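Local coordinates for monovalent Na+/H+ antiporter subunit D (Dietzia sp. DQ12-45-1b, PDB 7D3U), which probably forms an antiporter-like membrane subunit of the Mrp complex, which exchanges sodium ions for protons across the cell membrane, at residues V136-M148 with V160-S174. Sequence-based numbering, arbitrary orientation.
Sequences VEVMLLPSYGLMM and VAASRLYISVNLLAS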
ATOM      1  N   VAL A 136      -7.765  -9.843   6.377  1.00 66.99           N
ATOM      2  CA  VAL A 136      -6.686  -8.947   5.976  1.00 66.99           C
ATOM      3  C   VAL A 136      -5.362  -9.699   5.959  1.00 66.99           C
ATOM      4  O   VAL A 136      -4.535  -9.510   5.061  1.00 66.99           O
ATOM      5  CB  VAL A 136      -6.638  -7.721   6.904  1.00 66.99           C
ATOM      6  CG1 VAL A 136      -5.450  -6.851   6.575  1.00 66.99           C
ATOM      7  CG2 VAL A 136      -7.916  -6.923   6.777  1.00 66.99           C
ATOM      8  N   GLU A 137      -5.150 -10.585   6.934  1.00 69.38           N
ATOM      9  CA  GLU A 137      -3.937 -11.404   6.905  1.00 69.38           C
ATOM     10  C   GLU A 137      -3.983 -12.427   5.774  1.00 69.38           C
ATOM     11  O   GLU A 137      -2.950 -12.731   5.165  1.00 69.38           O
ATOM     12  CB  GLU A 137      -3.716 -12.087   8.252  1.00 69.38           C
ATOM     13  CG  GLU A 137      -4.008 -11.189   9.430  1.00 69.38           C
ATOM     14  CD  GLU A 137      -3.240  -9.883   9.378  1.00 69.38           C
ATOM     15  OE1 GLU A 137      -2.124  -9.854   8.816  1.00 69.38           O
ATOM     16  OE2 GLU A 137      -3.778  -8.870   9.865  1.00 69.38           O
ATOM     17  N   VAL A 138      -5.164 -12.978   5.486  1.00 68.27           N
ATOM     18  CA  VAL A 138      -5.320 -13.884   4.351  1.00 68.27           C
ATOM     19  C   VAL A 138      -5.044 -13.168   3.038  1.00 68.27           C
ATOM     20  O   VAL A 138      -4.651 -13.800   2.054  1.00 68.27           O
ATOM     21  CB  VAL A 138      -6.732 -14.511   4.355  1.00 68.27           C
ATOM     22  CG1 VAL A 138      -6.936 -15.415   3.151  1.00 68.27           C
ATOM     23  CG2 VAL A 138      -6.948 -15.293   5.621  1.00 68.27           C
ATOM     24  N   MET A 139      -5.256 -11.858   2.996  1.00 69.52           N
ATOM     25  CA  MET A 139      -4.922 -11.058   1.826  1.00 69.52           C
ATOM     26  C   MET A 139      -3.455 -10.656   1.795  1.00 69.52           C
ATOM     27  O   MET A 139      -2.881 -10.508   0.711  1.00 69.52           O
ATOM     28  CB  MET A 139      -5.799  -9.804   1.791  1.00 69.52           C
ATOM     29  CG  MET A 139      -5.542  -8.879   0.622  1.00 69.52           C
ATOM     30  SD  MET A 139      -6.282  -7.259   0.882  1.00 69.52           S
ATOM     31  CE  MET A 139      -5.366  -6.697   2.312  1.00 69.52           C
ATOM     32  N   LEU A 140      -2.833 -10.490   2.963  1.00 68.74           N
ATOM     33  CA  LEU A 140      -1.465  -9.988   3.019  1.00 68.74           C
ATOM     34  C   LEU A 140      -0.438 -11.094   2.830  1.00 68.74           C
ATOM     35  O   LEU A 140       0.608 -10.868   2.214  1.00 68.74           O
ATOM     36  CB  LEU A 140      -1.222  -9.275   4.348  1.00 68.74           C
ATOM     37  CG  LEU A 140      -1.739  -7.844   4.467  1.00 68.74           C
ATOM     38  CD1 LEU A 140      -1.422  -7.287   5.842  1.00 68.74           C
ATOM     39  CD2 LEU A 140      -1.136  -6.974   3.385  1.00 68.74           C
ATOM     40  N   LEU A 141      -0.699 -12.287   3.363  1.00 68.47           N
ATOM     41  CA  LEU A 141       0.292 -13.355   3.263  1.00 68.47           C
ATOM     42  C   LEU A 141       0.583 -13.772   1.825  1.00 68.47           C
ATOM     43  O   LEU A 141       1.772 -13.899   1.483  1.00 68.47           O
ATOM     44  CB  LEU A 141      -0.147 -14.555   4.109  1.00 68.47           C
ATOM     45  CG  LEU A 141       0.242 -14.476   5.583  1.00 68.47           C
ATOM     46  CD1 LEU A 141      -0.493 -13.339   6.269  1.00 68.47           C
ATOM     47  CD2 LEU A 141      -0.053 -15.793   6.264  1.00 68.47           C
ATOM     48  N   PRO A 142      -0.402 -14.004   0.949  1.00 68.19           N
ATOM     49  CA  PRO A 142      -0.067 -14.254  -0.460  1.00 68.19           C
ATOM     50  C   PRO A 142       0.509 -13.043  -1.150  1.00 68.19           C
ATOM     51  O   PRO A 142       1.175 -13.196  -2.179  1.00 68.19           O
ATOM     52  CB  PRO A 142      -1.410 -14.659  -1.078  1.00 68.19           C
ATOM     53  CG  PRO A 142      -2.248 -15.074   0.063  1.00 68.19           C
ATOM     54  CD  PRO A 142      -1.837 -14.200   1.193  1.00 68.19           C
ATOM     55  N   SER A 143       0.271 -11.843  -0.626  1.00 69.06           N
ATOM     56  CA  SER A 143       0.906 -10.664  -1.194  1.00 69.06           C
ATOM     57  C   SER A 143       2.411 -10.703  -0.988  1.00 69.06           C
ATOM     58  O   SER A 143       3.173 -10.278  -1.861  1.00 69.06           O
ATOM     59  CB  SER A 143       0.316  -9.401  -0.578  1.00 69.06           C
ATOM     60  OG  SER A 143      -1.087  -9.513  -0.433  1.00 69.06           O
ATOM     61  N   TYR A 144       2.858 -11.216   0.159  1.00 69.40           N
ATOM     62  CA  TYR A 144       4.290 -11.305   0.414  1.00 69.40           C
ATOM     63  C   TYR A 144       4.954 -12.313  -0.510  1.00 69.40           C
ATOM     64  O   TYR A 144       6.106 -12.118  -0.913  1.00 69.40           O
ATOM     65  CB  TYR A 144       4.546 -11.674   1.874  1.00 69.40           C
ATOM     66  CG  TYR A 144       3.854 -10.772   2.872  1.00 69.40           C
ATOM     67  CD1 TYR A 144       3.534  -9.460   2.552  1.00 69.40           C
ATOM     68  CD2 TYR A 144       3.526 -11.234   4.138  1.00 69.40           C
ATOM     69  CE1 TYR A 144       2.905  -8.638   3.460  1.00 69.40           C
ATOM     70  CE2 TYR A 144       2.896 -10.418   5.053  1.00 69.40           C
ATOM     71  CZ  TYR A 144       2.589  -9.121   4.710  1.00 69.40           C
ATOM     72  OH  TYR A 144       1.961  -8.303   5.619  1.00 69.40           O
ATOM     73  N   GLY A 145       4.252 -13.393  -0.855  1.00 69.65           N
ATOM     74  CA  GLY A 145       4.790 -14.334  -1.818  1.00 69.65           C
ATOM     75  C   GLY A 145       4.843 -13.771  -3.221  1.00 69.65           C
ATOM     76  O   GLY A 145       5.763 -14.081  -3.983  1.00 69.65           O
ATOM     77  N   LEU A 146       3.869 -12.934  -3.583  1.00 69.62           N
ATOM     78  CA  LEU A 146       3.861 -12.321  -4.906  1.00 69.62           C
ATOM     79  C   LEU A 146       4.943 -11.265  -5.061  1.00 69.62           C
ATOM     80  O   LEU A 146       5.315 -10.941  -6.193  1.00 69.62           O
ATOM     81  CB  LEU A 146       2.494 -11.703  -5.192  1.00 69.62           C
ATOM     82  CG  LEU A 146       1.348 -12.675  -5.460  1.00 69.62           C
ATOM     83  CD1 LEU A 146       0.063 -11.917  -5.726  1.00 69.62           C
ATOM     84  CD2 LEU A 146       1.689 -13.575  -6.626  1.00 69.62           C
ATOM     85  N   MET A 147       5.457 -10.720  -3.959  1.00 73.13           N
ATOM     86  CA  MET A 147       6.533  -9.742  -4.048  1.00 73.13           C
ATOM     87  C   MET A 147       7.857 -10.367  -4.456  1.00 73.13           C
ATOM     88  O   MET A 147       8.775  -9.634  -4.838  1.00 73.13           O
ATOM     89  CB  MET A 147       6.693  -9.011  -2.717  1.00 73.13           C
ATOM     90  CG  MET A 147       5.481  -8.194  -2.319  1.00 73.13           C
ATOM     91  SD  MET A 147       5.736  -7.263  -0.802  1.00 73.13           S
ATOM     92  CE  MET A 147       7.018  -6.132  -1.327  1.00 73.13           C
ATOM     93  N   MET A 148       7.981 -11.691  -4.381  1.00 75.49           N
ATOM     94  CA  MET A 148       9.173 -12.383  -4.846  1.00 75.49           C
ATOM     95  C   MET A 148       9.044 -12.894  -6.273  1.00 75.49           C
ATOM     96  O   MET A 148      10.066 -13.162  -6.912  1.00 75.49           O
ATOM     97  CB  MET A 148       9.502 -13.559  -3.920  1.00 75.49           C
ATOM     98  CG  MET A 148       9.780 -13.160  -2.482  1.00 75.49           C
ATOM     99  SD  MET A 148      11.520 -12.820  -2.167  1.00 75.49           S
ATOM    100  CE  MET A 148      11.546 -11.040  -2.339  1.00 75.49           C
ATOM    101  N   VAL A 160      14.092  -7.352  -1.748  1.00 69.06           N
ATOM    102  CA  VAL A 160      13.886  -8.085  -0.505  1.00 69.06           C
ATOM    103  C   VAL A 160      13.884  -7.094   0.649  1.00 69.06           C
ATOM    104  O   VAL A 160      13.217  -7.313   1.663  1.00 69.06           O
ATOM    105  CB  VAL A 160      14.945  -9.186  -0.314  1.00 69.06           C
ATOM    106  CG1 VAL A 160      14.794  -9.855   1.030  1.00 69.06           C
ATOM    107  CG2 VAL A 160      14.844 -10.207  -1.423  1.00 69.06           C
ATOM    108  N   ALA A 161      14.597  -5.976   0.495  1.00 69.12           N
ATOM    109  CA  ALA A 161      14.512  -4.918   1.496  1.00 69.12           C
ATOM    110  C   ALA A 161      13.147  -4.246   1.456  1.00 69.12           C
ATOM    111  O   ALA A 161      12.575  -3.919   2.504  1.00 69.12           O
ATOM    112  CB  ALA A 161      15.623  -3.895   1.279  1.00 69.12           C
ATOM    113  N   ALA A 162      12.607  -4.041   0.253  1.00 69.77           N
ATOM    114  CA  ALA A 162      11.246  -3.534   0.134  1.00 69.77           C
ATOM    115  C   ALA A 162      10.249  -4.490   0.770  1.00 69.77           C
ATOM    116  O   ALA A 162       9.296  -4.058   1.425  1.00 69.77           O
ATOM    117  CB  ALA A 162      10.898  -3.299  -1.333  1.00 69.77           C
ATOM    118  N   SER A 163      10.457  -5.797   0.596  1.00 69.21           N
ATOM    119  CA  SER A 163       9.564  -6.773   1.211  1.00 69.21           C
ATOM    120  C   SER A 163       9.691  -6.758   2.728  1.00 69.21           C
ATOM    121  O   SER A 163       8.687  -6.871   3.441  1.00 69.21           O
ATOM    122  CB  SER A 163       9.852  -8.166   0.659  1.00 69.21           C
ATOM    123  OG  SER A 163       9.077  -9.145   1.325  1.00 69.21           O
ATOM    124  N   ARG A 164      10.917  -6.627   3.238  1.00 68.52           N
ATOM    125  CA  ARG A 164      11.114  -6.482   4.676  1.00 68.52           C
ATOM    126  C   ARG A 164      10.335  -5.292   5.209  1.00 68.52           C
ATOM    127  O   ARG A 164       9.603  -5.407   6.197  1.00 68.52           O
ATOM    128  CB  ARG A 164      12.599  -6.321   4.998  1.00 68.52           C
ATOM    129  CG  ARG A 164      13.418  -7.590   4.930  1.00 68.52           C
ATOM    130  CD  ARG A 164      14.860  -7.292   5.296  1.00 68.52           C
ATOM    131  NE  ARG A 164      15.758  -8.392   4.972  1.00 68.52           N
ATOM    132  CZ  ARG A 164      17.076  -8.341   5.119  1.00 68.52           C
ATOM    133  NH1 ARG A 164      17.649  -7.240   5.584  1.00 68.52           N
ATOM    134  NH2 ARG A 164      17.823  -9.387   4.801  1.00 68.52           N
ATOM    135  N   LEU A 165      10.479  -4.136   4.558  1.00 68.44           N
ATOM    136  CA  LEU A 165       9.780  -2.937   5.010  1.00 68.44           C
ATOM    137  C   LEU A 165       8.269  -3.118   4.946  1.00 68.44           C
ATOM    138  O   LEU A 165       7.547  -2.748   5.882  1.00 68.44           O
ATOM    139  CB  LEU A 165      10.210  -1.739   4.167  1.00 68.44           C
ATOM    140  CG  LEU A 165       9.374  -0.476   4.325  1.00 68.44           C
ATOM    141  CD1 LEU A 165       9.466   0.029   5.748  1.00 68.44           C
ATOM    142  CD2 LEU A 165       9.834   0.582   3.345  1.00 68.44           C
ATOM    143  N   TYR A 166       7.778  -3.689   3.846  1.00 70.52           N
ATOM    144  CA  TYR A 166       6.348  -3.917   3.669  1.00 70.52           C
ATOM    145  C   TYR A 166       5.790  -4.780   4.790  1.00 70.52           C
ATOM    146  O   TYR A 166       4.836  -4.396   5.477  1.00 70.52           O
ATOM    147  CB  TYR A 166       6.109  -4.574   2.311  1.00 70.52           C
ATOM    148  CG  TYR A 166       4.691  -4.492   1.811  1.00 70.52           C
ATOM    149  CD1 TYR A 166       4.241  -3.371   1.135  1.00 70.52           C
ATOM    150  CD2 TYR A 166       3.803  -5.539   2.007  1.00 70.52           C
ATOM    151  CE1 TYR A 166       2.948  -3.292   0.670  1.00 70.52           C
ATOM    152  CE2 TYR A 166       2.507  -5.469   1.548  1.00 70.52           C
ATOM    153  CZ  TYR A 166       2.086  -4.341   0.880  1.00 70.52           C
ATOM    154  OH  TYR A 166       0.797  -4.255   0.417  1.00 70.52           O
ATOM    155  N   ILE A 167       6.381  -5.959   4.991  1.00 68.16           N
ATOM    156  CA  ILE A 167       5.872  -6.886   5.998  1.00 68.16           C
ATOM    157  C   ILE A 167       6.031  -6.305   7.395  1.00 68.16           C
ATOM    158  O   ILE A 167       5.182  -6.515   8.269  1.00 68.16           O
ATOM    159  CB  ILE A 167       6.576  -8.246   5.864  1.00 68.16           C
ATOM    160  CG1 ILE A 167       6.386  -8.780   4.449  1.00 68.16           C
ATOM    161  CG2 ILE A 167       6.023  -9.234   6.869  1.00 68.16           C
ATOM    162  CD1 ILE A 167       7.355  -9.847   4.083  1.00 68.16           C
ATOM    163  N   SER A 168       7.108  -5.555   7.630  1.00 69.92           N
ATOM    164  CA  SER A 168       7.334  -4.987   8.952  1.00 69.92           C
ATOM    165  C   SER A 168       6.263  -3.963   9.299  1.00 69.92           C
ATOM    166  O   SER A 168       5.617  -4.059  10.347  1.00 69.92           O
ATOM    167  CB  SER A 168       8.724  -4.365   9.019  1.00 69.92           C
ATOM    168  OG  SER A 168       9.710  -5.357   9.244  1.00 69.92           O
ATOM    169  N   VAL A 169       6.055  -2.973   8.427  1.00 67.82           N
ATOM    170  CA  VAL A 169       5.045  -1.955   8.713  1.00 67.82           C
ATOM    171  C   VAL A 169       3.626  -2.442   8.486  1.00 67.82           C
ATOM    172  O   VAL A 169       2.679  -1.721   8.817  1.00 67.82           O
ATOM    173  CB  VAL A 169       5.243  -0.693   7.859  1.00 67.82           C
ATOM    174  CG1 VAL A 169       6.648  -0.155   8.026  1.00 67.82           C
ATOM    175  CG2 VAL A 169       4.954  -1.018   6.419  1.00 67.82           C
ATOM    176  N   ASN A 170       3.445  -3.635   7.923  1.00 67.49           N
ATOM    177  CA  ASN A 170       2.116  -4.219   7.797  1.00 67.49           C
ATOM    178  C   ASN A 170       1.798  -5.198   8.917  1.00 67.49           C
ATOM    179  O   ASN A 170       0.648  -5.272   9.355  1.00 67.49           O
ATOM    180  CB  ASN A 170       1.966  -4.919   6.446  1.00 67.49           C
ATOM    181  CG  ASN A 170       1.320  -4.033   5.406  1.00 67.49           C
ATOM    182  OD1 ASN A 170       1.742  -4.001   4.251  1.00 67.49           O
ATOM    183  ND2 ASN A 170       0.290  -3.304   5.812  1.00 67.49           N
ATOM    184  N   LEU A 171       2.791  -5.956   9.387  1.00 65.97           N
ATOM    185  CA  LEU A 171       2.594  -6.744  10.597  1.00 65.97           C
ATOM    186  C   LEU A 171       2.381  -5.846  11.806  1.00 65.97           C
ATOM    187  O   LEU A 171       1.644  -6.210  12.727  1.00 65.97           O
ATOM    188  CB  LEU A 171       3.788  -7.673  10.820  1.00 65.97           C
ATOM    189  CG  LEU A 171       3.874  -8.422  12.150  1.00 65.97           C
ATOM    190  CD1 LEU A 171       2.635  -9.269  12.370  1.00 65.97           C
ATOM    191  CD2 LEU A 171       5.126  -9.275  12.205  1.00 65.97           C
ATOM    192  N   LEU A 172       3.005  -4.668  11.815  1.00 65.53           N
ATOM    193  CA  LEU A 172       2.766  -3.718  12.893  1.00 65.53           C
ATOM    194  C   LEU A 172       1.364  -3.130  12.801  1.00 65.53           C
ATOM    195  O   LEU A 172       0.673  -3.000  13.817  1.00 65.53           O
ATOM    196  CB  LEU A 172       3.824  -2.616  12.860  1.00 65.53           C
ATOM    197  CG  LEU A 172       3.643  -1.387  13.750  1.00 65.53           C
ATOM    198  CD1 LEU A 172       3.348  -1.783  15.183  1.00 65.53           C
ATOM    199  CD2 LEU A 172       4.880  -0.514  13.688  1.00 65.53           C
ATOM    200  N   ALA A 173       0.920  -2.781  11.592  1.00 64.47           N
ATOM    201  CA  ALA A 173      -0.438  -2.275  11.428  1.00 64.47           C
ATOM    202  C   ALA A 173      -1.464  -3.353  11.742  1.00 64.47           C
ATOM    203  O   ALA A 173      -2.500  -3.076  12.355  1.00 64.47           O
ATOM    204  CB  ALA A 173      -0.635  -1.746  10.009  1.00 64.47           C
ATOM    205  N   SER A 174      -1.190  -4.593  11.335  1.00 63.71           N
ATOM    206  CA  SER A 174      -2.098  -5.690  11.645  1.00 63.71           C
ATOM    207  C   SER A 174      -2.200  -5.909  13.147  1.00 63.71           C
ATOM    208  O   SER A 174      -3.292  -6.132  13.679  1.00 63.71           O
ATOM    209  CB  SER A 174      -1.631  -6.964  10.948  1.00 63.71           C
ATOM    210  OG  SER A 174      -1.991  -6.954   9.579  1.00 63.71           O
TER
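The Y144 ring is covered on one face by I167, whose CG1 sits over its centre in a CH-pi contact, 3.4 Å from the centroid and 9° off the normal. The L140 carbonyl oxygen lies over the opposite face. At its edge Y144 CE1 meets Y166 CD2, 3.5 Å away, and the two side chains cross at about a right angle. N170 OD1 lies over one face of the Y166 ring, offset toward the rim. M147 SD approaches the same ring obliquely, 4.3 Å from the Y166 centroid, in a Met-aromatic contact. The M147 chain bends at its last torsion (chi3 65°), which brings M147 CE against S163 CA. Beyond it, M148 CE rests on V160 CG2 (3.5 Å). Y144 OH reaches N170 CB, while L140 CD1 lies near S174 OG. An alanine in place of Y144 would probably leave I167 without its ring face and open a gap beside Y166.

At the other end the E137 chain is bent at its second torsion toward S174. S174 OG donates a hydrogen bond to the syn lone pair of E137 OE2, at 2.6 Å. S174 OG is also hydrogen-bonded to K220 NZ, so it links the carboxylate to the lysine. This is consistent with the glutamate-lysine pairs of antiporter-like subunits in this family.

Helix parts 136-146 and 160-174, from transmembrane helices 129-146 and 157-187, run antiparallel (171°), with axes 10.8 Å apart at closest approach. Helices 109-125, 239-245 and 249-263 pack against 136-148. Y166 also meets W229, and R164 NH2 is hydrogen-bonded to L89 O of the subunit C chain.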